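Local coordinates for protein (GYP1P) (Saccharomyces cerevisiae, PDB 1FKM) that stimulates GTP hydrolysis by Ypt/Rab GTPases, supplying an arginine and a glutamine finger in trans from its TBC domain, the part present here, at residues 106-111 with 159-164; 63-68 with 174-179; 136-141 with 240-245; 143-148 with 164-169. One frame throughout, in Å; residues are numbered along the deposited sequence.

Contact 1. Residues 106-111 with 159-164; sequences FKSVQN and IKDPST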
# COMPACT_ATOMS: atom_id res chain seq x y z
N PHE A 106 -15.10 3.03 12.70
CA PHE A 106 -15.65 1.98 13.55
C PHE A 106 -14.62 1.64 14.62
O PHE A 106 -13.43 1.53 14.32
CB PHE A 106 -15.98 0.73 12.72
CG PHE A 106 -17.16 0.90 11.81
CD1 PHE A 106 -18.39 1.33 12.32
CD2 PHE A 106 -17.05 0.64 10.45
CE1 PHE A 106 -19.49 1.48 11.48
CE2 PHE A 106 -18.14 0.79 9.61
CZ PHE A 106 -19.37 1.22 10.12
N LYS A 107 -15.07 1.47 15.86
CA LYS A 107 -14.15 1.16 16.95
C LYS A 107 -13.41 -0.15 16.78
O LYS A 107 -12.26 -0.28 17.18
CB LYS A 107 -14.90 1.15 18.29
CG LYS A 107 -15.10 2.53 18.88
CD LYS A 107 -13.76 3.22 19.14
CE LYS A 107 -13.95 4.63 19.68
NZ LYS A 107 -12.65 5.33 19.89
N SER A 108 -14.07 -1.14 16.17
CA SER A 108 -13.45 -2.43 15.95
C SER A 108 -12.25 -2.27 15.03
O SER A 108 -11.21 -2.89 15.23
CB SER A 108 -14.45 -3.42 15.35
OG SER A 108 -14.88 -2.99 14.07
N VAL A 109 -12.40 -1.42 14.02
CA VAL A 109 -11.33 -1.16 13.06
C VAL A 109 -10.20 -0.37 13.70
O VAL A 109 -9.02 -0.67 13.50
CB VAL A 109 -11.85 -0.40 11.82
CG1 VAL A 109 -10.70 -0.04 10.89
CG2 VAL A 109 -12.87 -1.27 11.08
N GLN A 110 -10.55 0.65 14.48
CA GLN A 110 -9.53 1.45 15.14
C GLN A 110 -8.69 0.59 16.09
O GLN A 110 -7.46 0.71 16.11
CB GLN A 110 -10.18 2.60 15.92
CG GLN A 110 -10.64 3.74 15.02
CD GLN A 110 -11.36 4.83 15.78
OE1 GLN A 110 -11.11 5.04 16.97
NE2 GLN A 110 -12.25 5.54 15.10
N ASN A 111 -9.34 -0.26 16.87
CA ASN A 111 -8.63 -1.13 17.80
C ASN A 111 -7.75 -2.15 17.08
O ASN A 111 -6.65 -2.48 17.55
CB ASN A 111 -9.62 -1.86 18.71
CG ASN A 111 -10.41 -0.91 19.60
OD1 ASN A 111 -9.88 0.07 20.10
ND2 ASN A 111 -11.69 -1.22 19.81
N ILE A 159 -18.15 0.44 4.13
CA ILE A 159 -19.23 0.99 4.94
C ILE A 159 -19.81 0.05 5.99
O ILE A 159 -20.75 0.40 6.70
CB ILE A 159 -20.39 1.50 4.05
CG1 ILE A 159 -20.93 0.35 3.20
CG2 ILE A 159 -19.90 2.64 3.15
CD1 ILE A 159 -22.15 0.73 2.38
N LYS A 160 -19.24 -1.15 6.10
CA LYS A 160 -19.75 -2.11 7.08
C LYS A 160 -18.78 -2.39 8.22
O LYS A 160 -17.57 -2.52 8.01
CB LYS A 160 -20.10 -3.43 6.37
CG LYS A 160 -21.15 -3.25 5.28
CD LYS A 160 -21.50 -4.56 4.60
CE LYS A 160 -22.58 -4.32 3.54
NZ LYS A 160 -22.97 -5.56 2.82
N ASP A 161 -19.31 -2.48 9.44
CA ASP A 161 -18.51 -2.75 10.63
C ASP A 161 -18.15 -4.23 10.65
O ASP A 161 -19.03 -5.09 10.71
CB ASP A 161 -19.31 -2.42 11.89
CG ASP A 161 -18.48 -2.51 13.16
OD1 ASP A 161 -17.56 -3.36 13.24
OD2 ASP A 161 -18.76 -1.74 14.10
N PRO A 162 -16.84 -4.56 10.60
CA PRO A 162 -16.37 -5.95 10.61
C PRO A 162 -16.91 -6.79 11.77
O PRO A 162 -17.07 -8.00 11.65
CB PRO A 162 -14.85 -5.80 10.67
CG PRO A 162 -14.61 -4.53 9.93
CD PRO A 162 -15.70 -3.63 10.47
N SER A 163 -17.19 -6.14 12.89
CA SER A 163 -17.70 -6.85 14.06
C SER A 163 -19.13 -7.32 13.87
O SER A 163 -19.67 -8.03 14.72
CB SER A 163 -17.60 -5.96 15.31
OG SER A 163 -18.38 -4.78 15.16
N THR A 164 -19.75 -6.94 12.76
CA THR A 164 -21.13 -7.35 12.47
C THR A 164 -21.17 -8.59 11.58
O THR A 164 -22.24 -9.18 11.40
CB THR A 164 -21.94 -6.23 11.77
OG1 THR A 164 -21.40 -5.98 10.47
CG2 THR A 164 -21.88 -4.95 12.59
O HOH W 1 -17.10 -1.30 15.91
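Phe106 and Asp161 bring the start of helix 107-123 close to the loop 159-164, with CA atoms 6.3 Å apart, and Ser108 and Ser163 come similarly near. Phe106 holds the N-cap position of the helix. Its ring lies over the Asp161 side chain. Asp161 CB sits 3.7 Å from the Phe106 ring centroid, almost on the ring normal, as a CH-pi contact. The carboxylate plane is tilted 30° from the ring and stacks on it. At the ring edge, in its plane, Ile159 O approaches CZ.

The polar centre is Asp161 OD1, which accepts three bonds. Ser108 OG donates to Asp161 OD1 at 2.8 Å from above the carboxylate plane. Ser163 OG also donates. Ser163 N donates to Asp161 OD1 at 2.8 Å, an Asx turn. With chi1 at -173°, the Asp161 carboxylate points away from its own N and across to Ser108. The other oxygen, OD2, takes a bond from a water that also accepts from Ser108 N, so the first turn of the helix is tied to the carboxylate twice. With an alanine at Asp161, Ser108 OG would probably lose its acceptor and the Asx turn would be likely to come undone.

Beside this polar group, Val109 CG2 packs on Pro162 CD at 3.7 Å, the two side chains crossing at about a right angle. This apolar side faces inward. Val109 also touches Phe141, and Pro162 touches Leu145, both on helix 133-145. Leu103, in a loop, meets both Val109 and Pro162. The contact thus pins the connection between helices 133-145 and 168-186 to the start of helix 107-123.

Contact 2. Residues 63-68 with 174-179; sequences RKRKEY and LEADTF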
# COMPACT_ATOMS: atom_id res chain seq x y z
N ARG A 63 0.57 -21.19 12.34
CA ARG A 63 1.76 -20.75 13.04
C ARG A 63 1.95 -19.24 13.03
O ARG A 63 2.33 -18.64 14.04
CB ARG A 63 3.00 -21.44 12.46
CG ARG A 63 3.00 -22.95 12.67
CD ARG A 63 4.30 -23.63 12.26
NE ARG A 63 4.49 -23.71 10.81
CZ ARG A 63 5.08 -22.78 10.08
NH1 ARG A 63 5.55 -21.68 10.65
NH2 ARG A 63 5.21 -22.95 8.77
N LYS A 64 1.70 -18.60 11.89
CA LYS A 64 1.86 -17.15 11.80
C LYS A 64 0.81 -16.41 12.61
O LYS A 64 1.11 -15.41 13.25
CB LYS A 64 1.79 -16.70 10.33
CG LYS A 64 2.89 -17.28 9.46
CD LYS A 64 4.28 -17.01 10.04
CE LYS A 64 4.61 -15.52 10.05
NZ LYS A 64 6.00 -15.26 10.54
N ARG A 65 -0.43 -16.90 12.57
CA ARG A 65 -1.51 -16.26 13.31
C ARG A 65 -1.33 -16.47 14.81
O ARG A 65 -1.66 -15.59 15.60
CB ARG A 65 -2.86 -16.81 12.82
CG ARG A 65 -3.16 -16.36 11.39
CD ARG A 65 -4.36 -17.06 10.78
NE ARG A 65 -4.68 -16.51 9.46
CZ ARG A 65 -5.57 -17.04 8.63
NH1 ARG A 65 -6.23 -18.13 8.97
NH2 ARG A 65 -5.80 -16.47 7.45
N LYS A 66 -0.79 -17.62 15.19
CA LYS A 66 -0.53 -17.90 16.59
C LYS A 66 0.63 -17.02 17.07
O LYS A 66 0.62 -16.53 18.20
CB LYS A 66 -0.17 -19.38 16.78
CG LYS A 66 0.11 -19.77 18.22
CD LYS A 66 0.47 -21.24 18.33
CE LYS A 66 0.79 -21.63 19.76
NZ LYS A 66 1.97 -20.88 20.27
N GLU A 67 1.62 -16.82 16.20
CA GLU A 67 2.78 -15.99 16.54
C GLU A 67 2.35 -14.54 16.77
O GLU A 67 2.85 -13.87 17.68
CB GLU A 67 3.81 -16.04 15.42
CG GLU A 67 5.19 -15.54 15.83
CD GLU A 67 6.16 -15.45 14.66
OE1 GLU A 67 6.01 -16.22 13.69
OE2 GLU A 67 7.08 -14.61 14.73
N TYR A 68 1.43 -14.06 15.94
CA TYR A 68 0.93 -12.70 16.08
C TYR A 68 0.32 -12.55 17.48
O TYR A 68 0.65 -11.62 18.22
CB TYR A 68 -0.14 -12.42 15.03
CG TYR A 68 -0.86 -11.10 15.23
CD1 TYR A 68 -0.22 -9.90 14.96
CD2 TYR A 68 -2.17 -11.07 15.73
CE1 TYR A 68 -0.86 -8.68 15.16
CE2 TYR A 68 -2.82 -9.84 15.94
CZ TYR A 68 -2.16 -8.66 15.66
OH TYR A 68 -2.77 -7.45 15.88
N LEU A 174 -7.32 -11.85 10.77
CA LEU A 174 -7.22 -10.77 9.78
C LEU A 174 -6.08 -9.84 10.19
O LEU A 174 -5.26 -9.42 9.35
CB LEU A 174 -8.54 -9.99 9.72
CG LEU A 174 -8.52 -8.67 8.94
CD1 LEU A 174 -8.30 -8.94 7.46
CD2 LEU A 174 -9.82 -7.92 9.16
N GLU A 175 -6.03 -9.51 11.48
CA GLU A 175 -4.99 -8.64 12.02
C GLU A 175 -3.61 -9.23 11.78
O GLU A 175 -2.68 -8.52 11.39
CB GLU A 175 -5.19 -8.45 13.53
CG GLU A 175 -6.24 -7.40 13.91
CD GLU A 175 -6.48 -7.33 15.41
OE1 GLU A 175 -5.53 -7.52 16.19
OE2 GLU A 175 -7.64 -7.07 15.80
N ALA A 176 -3.48 -10.52 12.03
CA ALA A 176 -2.20 -11.21 11.85
C ALA A 176 -1.75 -11.17 10.38
O ALA A 176 -0.60 -10.82 10.08
CB ALA A 176 -2.33 -12.66 12.32
N ASP A 177 -2.65 -11.52 9.47
CA ASP A 177 -2.31 -11.51 8.05
C ASP A 177 -1.90 -10.10 7.62
O ASP A 177 -0.91 -9.93 6.90
CB ASP A 177 -3.49 -11.97 7.20
CG ASP A 177 -3.84 -13.44 7.42
OD1 ASP A 177 -3.10 -14.15 8.14
OD2 ASP A 177 -4.87 -13.88 6.85
N THR A 178 -2.66 -9.10 8.05
CA THR A 178 -2.38 -7.71 7.71
C THR A 178 -1.00 -7.32 8.24
O THR A 178 -0.19 -6.72 7.53
CB THR A 178 -3.47 -6.79 8.30
OG1 THR A 178 -4.75 -7.17 7.78
CG2 THR A 178 -3.20 -5.33 7.94
N PHE A 179 -0.75 -7.66 9.50
CA PHE A 179 0.53 -7.36 10.15
C PHE A 179 1.74 -7.96 9.43
O PHE A 179 2.74 -7.28 9.17
CB PHE A 179 0.51 -7.88 11.59
CG PHE A 179 1.86 -7.91 12.24
CD1 PHE A 179 2.47 -6.73 12.66
CD2 PHE A 179 2.55 -9.11 12.39
CE1 PHE A 179 3.75 -6.74 13.23
CE2 PHE A 179 3.83 -9.14 12.96
CZ PHE A 179 4.43 -7.95 13.37
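Ala176 lies under Tyr68 where helices 63-68 and 174-179 cross at 97°, their axes 8.8 Å apart. This is the tight part. Ala176 CB is 3.5 Å from Tyr68 CB, and Ala176 CA lies over one face of the Tyr68 ring as a CH-pi contact. The small alanine sits at the closest point of this near-perpendicular crossing in the all-helical TBC domain and lets the backbones close in, with Arg65 CA 3.8 Å from Ala176 CB. A chi1 of 172° lays the Tyr68 ring across helix 174-179, over Glu175 and Ala176. At the ring's edge, Tyr68 CD1 touches Phe179 CD2, the two rings oblique.

Tyr68 OH donates to Glu175 OE1 at 2.8 Å, on the anti lone pair of that oxygen. Arg115 holds the other Glu175 oxygen by a salt bridge, so this buried carboxylate has a charged partner.

Toward the more exposed side, Arg65 stretches out and grips Asp177 side-on. NE donates to Asp177 OD1 at 3.1 Å, and NH2 to OD2 at 2.8 Å; both bonds are nearly straight. Tyr49 and Lys44 also bind this carboxylate. Lys64 and Glu67 lie at the looser margin, joined by a salt bridge whose hydrogen bond is weak.

Behind the crossing, Tyr68 and Phe179 rest on Leu119 of helix 107-123. Leu174 and Thr178 face helix 133-145, so helix 168-186 is sandwiched between that helix and helix 57-74.

Contact 3. Residues 136-141 with 240-245; sequences LVTPFF and LLMREF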
# COMPACT_ATOMS: atom_id res chain seq x y z
N LEU A 136 -0.27 3.16 4.93
CA LEU A 136 0.14 1.96 4.22
C LEU A 136 -0.51 0.66 4.65
O LEU A 136 -0.62 -0.27 3.85
CB LEU A 136 1.67 1.79 4.30
CG LEU A 136 2.49 2.84 3.57
CD1 LEU A 136 3.97 2.49 3.68
CD2 LEU A 136 2.08 2.91 2.11
N VAL A 137 -0.91 0.57 5.91
CA VAL A 137 -1.54 -0.65 6.40
C VAL A 137 -2.97 -0.82 5.89
O VAL A 137 -3.44 -1.96 5.74
CB VAL A 137 -1.56 -0.67 7.96
CG1 VAL A 137 -2.54 0.37 8.50
CG2 VAL A 137 -1.93 -2.07 8.46
N THR A 138 -3.66 0.28 5.57
CA THR A 138 -5.06 0.20 5.17
C THR A 138 -5.45 -0.56 3.89
O THR A 138 -6.48 -1.25 3.89
CB THR A 138 -5.73 1.61 5.19
OG1 THR A 138 -5.12 2.49 4.23
CG2 THR A 138 -5.56 2.23 6.58
N PRO A 139 -4.67 -0.45 2.80
CA PRO A 139 -5.06 -1.20 1.60
C PRO A 139 -5.05 -2.71 1.87
O PRO A 139 -5.89 -3.45 1.34
CB PRO A 139 -4.00 -0.80 0.57
CG PRO A 139 -3.66 0.62 0.99
CD PRO A 139 -3.56 0.47 2.50
N PHE A 140 -4.10 -3.16 2.69
CA PHE A 140 -4.00 -4.57 3.06
C PHE A 140 -5.20 -4.95 3.93
O PHE A 140 -5.86 -5.95 3.67
CB PHE A 140 -2.73 -4.84 3.87
CG PHE A 140 -1.48 -4.92 3.05
CD1 PHE A 140 -1.40 -5.79 1.97
CD2 PHE A 140 -0.37 -4.15 3.38
CE1 PHE A 140 -0.23 -5.88 1.22
CE2 PHE A 140 0.80 -4.24 2.64
CZ PHE A 140 0.87 -5.11 1.56
N PHE A 141 -5.43 -4.14 4.96
CA PHE A 141 -6.52 -4.39 5.91
C PHE A 141 -7.85 -4.51 5.19
O PHE A 141 -8.57 -5.49 5.36
CB PHE A 141 -6.61 -3.26 6.95
CG PHE A 141 -7.64 -3.51 8.02
CD1 PHE A 141 -7.38 -4.40 9.06
CD2 PHE A 141 -8.88 -2.88 7.97
CE1 PHE A 141 -8.35 -4.67 10.03
CE2 PHE A 141 -9.85 -3.14 8.94
CZ PHE A 141 -9.59 -4.04 9.96
N LEU A 240 3.30 6.26 -0.51
CA LEU A 240 3.22 5.59 -1.81
C LEU A 240 2.03 6.08 -2.66
O LEU A 240 1.26 5.27 -3.18
CB LEU A 240 3.14 4.07 -1.62
CG LEU A 240 4.35 3.36 -1.01
CD1 LEU A 240 4.09 1.87 -0.93
CD2 LEU A 240 5.60 3.63 -1.85
N LEU A 241 1.91 7.40 -2.78
CA LEU A 241 0.85 8.03 -3.58
C LEU A 241 -0.58 7.82 -3.11
O LEU A 241 -1.53 8.30 -3.75
CB LEU A 241 0.97 7.59 -5.05
CG LEU A 241 2.06 8.25 -5.89
CD1 LEU A 241 2.13 7.62 -7.28
CD2 LEU A 241 1.77 9.74 -6.01
N MSE A 242 -0.76 7.12 -2.00
CA MSE A 242 -2.11 6.87 -1.49
C MSE A 242 -2.95 8.12 -1.24
O MSE A 242 -4.16 8.11 -1.43
CB MSE A 242 -2.05 6.07 -0.20
CG MSE A 242 -1.74 4.62 -0.38
SE MSE A 242 -1.93 3.79 1.35
CE MSE A 242 -3.81 4.16 1.63
N ARG A 243 -2.30 9.19 -0.80
CA ARG A 243 -3.02 10.42 -0.50
C ARG A 243 -3.35 11.23 -1.75
O ARG A 243 -3.92 12.31 -1.65
CB ARG A 243 -2.19 11.27 0.47
CG ARG A 243 -1.78 10.51 1.73
CD ARG A 243 -2.95 10.31 2.67
NE ARG A 243 -3.26 11.54 3.39
CZ ARG A 243 -2.46 12.10 4.29
NH1 ARG A 243 -1.30 11.53 4.59
NH2 ARG A 243 -2.81 13.22 4.90
N GLU A 244 -3.00 10.69 -2.91
CA GLU A 244 -3.25 11.38 -4.18
C GLU A 244 -4.32 10.70 -5.03
O GLU A 244 -4.65 11.19 -6.11
CB GLU A 244 -1.97 11.46 -5.01
CG GLU A 244 -0.69 11.67 -4.21
CD GLU A 244 -0.78 12.85 -3.28
OE1 GLU A 244 -1.24 13.93 -3.73
OE2 GLU A 244 -0.40 12.71 -2.10
N PHE A 245 -4.85 9.58 -4.55
CA PHE A 245 -5.86 8.83 -5.30
C PHE A 245 -6.97 8.31 -4.39
O PHE A 245 -6.83 8.29 -3.17
CB PHE A 245 -5.23 7.61 -5.99
CG PHE A 245 -4.18 7.95 -7.00
CD1 PHE A 245 -4.54 8.42 -8.26
CD2 PHE A 245 -2.84 7.76 -6.72
CE1 PHE A 245 -3.57 8.70 -9.23
CE2 PHE A 245 -1.86 8.03 -7.68
CZ PHE A 245 -2.23 8.50 -8.94
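Met242, present as selenomethionine, and Pro139 reach toward each other end-on, SE and CE of one against CG and CD of the other. Met242 CE is 3.6 Å from Pro139 CG, and SE is equally near that atom. The flat groups of the two segments, the Phe140 and Phe245 rings, pack elsewhere in the core. Phe140 meets Trp254 edge-to-face, while Phe245 has Leu241 CB in plane at its edge and meets Phe335 and Trp363 with tilted planes.

Met242 is extended to its selenium and then bends (chi3 62°). The bend turns the methyl toward Thr138, with CE 3.4 Å from Thr138 OG1. On the other flank the Met242 selenium lies 4.0 Å from Leu136 CA. Leu136 CD2 packs on Leu240 CD1 at 3.8 Å, the two side chains crossing at about a right angle. Leu240 has positive phi and is the C-prime residue of the Schellman motif that ends helix 230-238. Met242 opens a short 3-10 turn just after it.

Helix 133-145 is kinked here, where the N atoms of Thr138 and Pro139 lack bonds to the preceding turn. Without the ring carbons CG and CD of Pro139, as with an alanine here, the Met242 methyl and selenium would probably lose the surface they rest on and a gap would open.

The side chain of Leu136 is about 10 Å from that of Gln131, the glutamine finger, and that of Thr138 about 11 Å from that of Arg96, the arginine finger. The Thr138 hydroxyl donates to Asp135 O within its own helix, and the rest of this buried join is apolar.

Contact 4. Residues 143-148 with 164-169; sequences TFLTEY and TYMVDE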
# COMPACT_ATOMS: atom_id res chain seq x y z
N THR A 143 -8.51 -4.87 1.88
CA THR A 143 -8.56 -5.96 0.90
C THR A 143 -8.71 -7.33 1.58
O THR A 143 -9.50 -8.18 1.15
CB THR A 143 -7.30 -5.96 0.02
OG1 THR A 143 -7.25 -4.72 -0.71
CG2 THR A 143 -7.32 -7.12 -0.96
N PHE A 144 -7.96 -7.56 2.65
CA PHE A 144 -8.06 -8.83 3.35
C PHE A 144 -9.42 -9.00 4.01
O PHE A 144 -9.90 -10.12 4.19
CB PHE A 144 -6.94 -8.95 4.38
CG PHE A 144 -5.57 -9.05 3.77
CD1 PHE A 144 -5.42 -9.19 2.39
CD2 PHE A 144 -4.43 -8.99 4.56
CE1 PHE A 144 -4.16 -9.28 1.81
CE2 PHE A 144 -3.17 -9.07 3.99
CZ PHE A 144 -3.03 -9.22 2.62
N LEU A 145 -10.05 -7.88 4.36
CA LEU A 145 -11.38 -7.90 4.97
C LEU A 145 -12.41 -8.45 3.99
O LEU A 145 -13.36 -9.11 4.41
CB LEU A 145 -11.82 -6.49 5.36
CG LEU A 145 -11.91 -6.01 6.81
CD1 LEU A 145 -12.48 -4.60 6.81
CD2 LEU A 145 -12.79 -6.94 7.63
N THR A 146 -12.24 -8.18 2.70
CA THR A 146 -13.22 -8.62 1.71
C THR A 146 -13.38 -10.13 1.64
O THR A 146 -14.41 -10.63 1.21
CB THR A 146 -12.91 -8.09 0.28
OG1 THR A 146 -11.68 -8.64 -0.21
CG2 THR A 146 -12.82 -6.57 0.29
N GLU A 147 -12.36 -10.86 2.07
CA GLU A 147 -12.42 -12.32 2.05
C GLU A 147 -13.47 -12.85 3.03
O GLU A 147 -13.91 -13.99 2.90
CB GLU A 147 -11.06 -12.92 2.41
CG GLU A 147 -10.92 -14.38 2.02
CD GLU A 147 -9.54 -14.93 2.30
OE1 GLU A 147 -8.90 -14.48 3.27
OE2 GLU A 147 -9.11 -15.83 1.56
N TYR A 148 -13.87 -12.04 4.00
CA TYR A 148 -14.86 -12.45 5.00
C TYR A 148 -16.29 -12.06 4.67
O TYR A 148 -17.22 -12.36 5.43
CB TYR A 148 -14.48 -11.88 6.37
CG TYR A 148 -13.18 -12.44 6.90
CD1 TYR A 148 -13.16 -13.62 7.66
CD2 TYR A 148 -11.97 -11.82 6.63
CE1 TYR A 148 -11.97 -14.16 8.12
CE2 TYR A 148 -10.77 -12.36 7.08
CZ TYR A 148 -10.77 -13.53 7.82
OH TYR A 148 -9.58 -14.06 8.26
N THR A 164 -19.75 -6.94 12.76
CA THR A 164 -21.13 -7.35 12.47
C THR A 164 -21.17 -8.59 11.58
O THR A 164 -22.24 -9.18 11.40
CB THR A 164 -21.94 -6.23 11.77
OG1 THR A 164 -21.40 -5.98 10.47
CG2 THR A 164 -21.88 -4.95 12.59
N TYR A 165 -20.03 -8.99 11.03
CA TYR A 165 -19.99 -10.18 10.19
C TYR A 165 -18.78 -11.08 10.44
O TYR A 165 -18.56 -12.05 9.72
CB TYR A 165 -20.10 -9.79 8.70
CG TYR A 165 -18.98 -8.93 8.12
CD1 TYR A 165 -17.85 -9.52 7.55
CD2 TYR A 165 -19.09 -7.54 8.10
CE1 TYR A 165 -16.85 -8.74 6.96
CE2 TYR A 165 -18.09 -6.75 7.51
CZ TYR A 165 -16.98 -7.36 6.94
OH TYR A 165 -16.00 -6.58 6.35
N MSE A 166 -18.01 -10.77 11.48
CA MSE A 166 -16.85 -11.56 11.83
C MSE A 166 -16.77 -11.74 13.35
O MSE A 166 -17.10 -10.83 14.10
CB MSE A 166 -15.56 -10.87 11.36
CG MSE A 166 -15.41 -10.78 9.85
SE MSE A 166 -13.89 -9.67 9.36
CE MSE A 166 -12.46 -10.82 9.98
N VAL A 167 -16.35 -12.92 13.79
CA VAL A 167 -16.20 -13.18 15.22
C VAL A 167 -14.79 -12.74 15.61
O VAL A 167 -13.92 -12.59 14.75
CB VAL A 167 -16.41 -14.67 15.56
CG1 VAL A 167 -17.86 -15.06 15.29
CG2 VAL A 167 -15.47 -15.55 14.74
N ASP A 168 -14.57 -12.54 16.90
CA ASP A 168 -13.27 -12.10 17.41
C ASP A 168 -12.06 -12.86 16.88
O ASP A 168 -11.05 -12.25 16.54
CB ASP A 168 -13.26 -12.13 18.94
CG ASP A 168 -14.19 -11.10 19.55
OD1 ASP A 168 -14.08 -9.91 19.18
OD2 ASP A 168 -15.02 -11.47 20.41
N GLU A 169 -12.15 -14.19 16.82
CA GLU A 169 -11.04 -15.00 16.34
C GLU A 169 -10.67 -14.70 14.88
O GLU A 169 -9.50 -14.74 14.50
CB GLU A 169 -11.35 -16.50 16.48
CG GLU A 169 -10.36 -17.40 15.76
CD GLU A 169 -10.55 -18.87 16.08
OE1 GLU A 169 -11.69 -19.37 15.95
OE2 GLU A 169 -9.55 -19.53 16.44
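The methyl of Met166, a selenomethionine here, sits squarely over the face of the Tyr148 ring. CE is 3.4 Å from the Tyr148 ring centroid and only 8° off the ring normal, a CH-pi contact with the carbon over the centre of the ring. The selenium lies obliquely to the same ring, 4.3 Å from its centroid, which makes this a Met-aromatic contact. Met166 bends at its last torsion (chi3 68°), and this lays CE over the ring while SE stays nearer Tyr148 CB.

The selenium also presses on Leu145. Leu145 CD2 is 3.4 Å from Met166 SE, a tight approach. Leu145 CD2 also meets Tyr165 OH at 3.5 Å. CD2 is thus met from two directions, about a right angle apart. The leucine and tyrosine side chains cross at about a right angle.

Tyr165 also packs against Tyr148. Its CD1 is 3.6 Å from Tyr148 O, and Tyr148 CB lies at its ring edge, in plane, 4.0 Å from CE1. The two tyrosines therefore touch through one ring and the other's backbone and CB.

The segments join the C-terminal part of helix 133-145 to the loop leading into helix 168-186, and Leu145 continues inward to Leu174 of that helix. The selenoether chain of Met166 packs against Leu145 and Tyr148. Between the segments the contact rests on dispersion and weak ring interactions, chief among them the methyl over the tyrosine face.

In the fold
Contact 3 lies near the centre of the chain, fully buried and apolar. Contact 2 is also buried but farther out, and combines alanine packing with a salt bridge. Contacts 1 and 4 are partly buried and close together. They share Thr164 and the loop before helix 168-186, yet contact 1 is knit by a carboxylate and a water, while contact 4 relies on a methyl over a ring. Helix 133-145 serves both contacts 3 and 4, and helix 168-186 both 2 and 4. Phe141 links contacts 1, 2 and 3, touching Val109 and Leu174. Leu174 also reaches Phe144 and Leu145 of contact 4.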